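Local atomic coordinates of TbpB (Actinobacillus pleuropneumoniae, PDB entry 3HOL), a protein that binds host transferrin as the lipoprotein part of the bacterial transferrin receptor, probably at the cell surface to help acquire iron. Residues D146-T150 and K151-K155. Sequence-based numbering, arbitrary orientation.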
# COMPACT_ATOMS: atom_id res chain seq x y z
N ASP A 146 5.95 -39.03 -15.89
CA ASP A 146 7.22 -38.67 -15.22
C ASP A 146 7.23 -37.18 -14.84
O ASP A 146 8.08 -36.75 -14.03
CB ASP A 146 8.43 -38.97 -16.09
CG ASP A 146 8.49 -40.45 -16.53
OD1 ASP A 146 7.97 -41.29 -15.81
OD2 ASP A 146 9.07 -40.73 -17.60
N ASP A 147 6.29 -36.42 -15.41
CA ASP A 147 6.23 -34.94 -15.22
C ASP A 147 5.22 -34.51 -14.17
O ASP A 147 5.52 -33.58 -13.40
CB ASP A 147 5.91 -34.22 -16.53
CG ASP A 147 7.01 -34.31 -17.54
OD1 ASP A 147 8.01 -33.59 -17.37
OD2 ASP A 147 6.89 -35.12 -18.49
N TYR A 148 4.05 -35.15 -14.16
CA TYR A 148 2.91 -34.72 -13.31
C TYR A 148 2.21 -35.88 -12.59
O TYR A 148 2.27 -37.04 -13.05
CB TYR A 148 1.87 -33.95 -14.13
CG TYR A 148 2.46 -32.83 -14.95
CD1 TYR A 148 2.85 -31.63 -14.33
CD2 TYR A 148 2.62 -32.95 -16.34
CE1 TYR A 148 3.40 -30.58 -15.07
CE2 TYR A 148 3.20 -31.88 -17.10
CZ TYR A 148 3.56 -30.71 -16.44
OH TYR A 148 4.12 -29.66 -17.14
N TYR A 149 1.55 -35.55 -11.48
CA TYR A 149 0.81 -36.55 -10.69
C TYR A 149 -0.63 -36.73 -11.20
O TYR A 149 -1.50 -37.19 -10.45
CB TYR A 149 0.78 -36.16 -9.20
CG TYR A 149 2.11 -36.03 -8.52
CD1 TYR A 149 2.84 -37.16 -8.13
CD2 TYR A 149 2.62 -34.77 -8.19
CE1 TYR A 149 4.07 -37.02 -7.48
CE2 TYR A 149 3.82 -34.62 -7.55
CZ TYR A 149 4.54 -35.75 -7.19
OH TYR A 149 5.72 -35.54 -6.54
N THR A 150 -0.90 -36.34 -12.44
CA THR A 150 -2.26 -36.46 -12.99
C THR A 150 -2.15 -36.75 -14.50
O THR A 150 -1.07 -36.68 -15.04
CB THR A 150 -3.12 -35.17 -12.68
OG1 THR A 150 -4.52 -35.41 -12.94
CG2 THR A 150 -2.60 -33.95 -13.45
N LYS A 151 -3.28 -37.11 -15.12
CA LYS A 151 -3.39 -37.35 -16.58
C LYS A 151 -4.30 -36.29 -17.21
O LYS A 151 -5.02 -35.58 -16.49
CB LYS A 151 -4.00 -38.75 -16.86
CG LYS A 151 -3.17 -39.91 -16.32
CD LYS A 151 -3.81 -41.33 -16.59
CE LYS A 151 -5.16 -41.50 -15.82
NZ LYS A 151 -5.65 -42.90 -15.81
N PHE A 152 -4.29 -36.21 -18.55
CA PHE A 152 -5.19 -35.30 -19.28
C PHE A 152 -4.89 -33.85 -18.82
O PHE A 152 -5.74 -33.12 -18.31
CB PHE A 152 -6.67 -35.76 -19.11
CG PHE A 152 -6.87 -37.26 -19.40
CD1 PHE A 152 -6.60 -37.76 -20.68
CD2 PHE A 152 -7.22 -38.14 -18.40
CE1 PHE A 152 -6.75 -39.14 -20.97
CE2 PHE A 152 -7.37 -39.53 -18.68
CZ PHE A 152 -7.13 -40.01 -19.96
N ILE A 153 -3.64 -33.47 -19.05
CA ILE A 153 -3.01 -32.31 -18.44
C ILE A 153 -3.62 -31.01 -18.97
O ILE A 153 -3.54 -30.75 -20.16
CB ILE A 153 -1.49 -32.28 -18.72
CG1 ILE A 153 -0.83 -33.65 -18.45
CG2 ILE A 153 -0.83 -31.21 -17.83
CD1 ILE A 153 -1.04 -34.12 -17.03
N GLY A 154 -4.20 -30.22 -18.07
CA GLY A 154 -4.88 -28.99 -18.41
C GLY A 154 -6.13 -29.15 -19.26
O GLY A 154 -6.63 -28.15 -19.82
N LYS A 155 -6.66 -30.38 -19.34
CA LYS A 155 -7.84 -30.62 -20.19
C LYS A 155 -9.12 -30.31 -19.48
O LYS A 155 -9.60 -29.18 -19.55
CB LYS A 155 -7.82 -32.04 -20.83
CG LYS A 155 -6.64 -32.24 -21.74
CD LYS A 155 -6.83 -33.49 -22.59
CE LYS A 155 -6.32 -33.35 -24.00
NZ LYS A 155 -6.75 -34.54 -24.82
O HOH W 1 -6.18 -33.93 -14.59
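Y148 and T150 meet I153 in a local apolar contact round a bend of the chain, in the long loop that joins strands 119-133 and 171-178 of the N-lobe beta barrel. The bend runs into a type II beta turn from F152 to K155, closed by K155 N donating to F152 O at 3.1 Å, with G154 at its third position, where phi is 66°. I153 is the second residue of that turn, and the end of its side chain comes back to Y148 and T150. Its CG2 lies over one face of the Y148 ring, while CB of D147 covers the opposite face, near the rim. The delta methyl of I153, CD1, sits beyond the rim on the same side as CG2, 3.9 Å from Y148 CD2 and close to Y148 CB. Y148 also meets H169, their ring planes almost parallel, and touches L159, so the buried tyrosine joins this bend to later parts of the same loop.

T150 also meets the delta methyl. Its CG2 is 3.9 Å from I153 CD1, and I153 CD1 also lies 3.2 Å from T150 O. The turn itself is tied to the preceding chain: backbone hydrogen bonds pair F152 with N142 and I153 with P141, and the R140 guanidinium, through NH1, hydrogen-bonds to G154 O.

With chi1 at -167°, T150 OG1 is anti to its own nitrogen and lies on the carbonyl side, turned toward K151. There one water spans the junction, 2.8 Å from T150 OG1 and donating to K151 O, also at 2.8 Å.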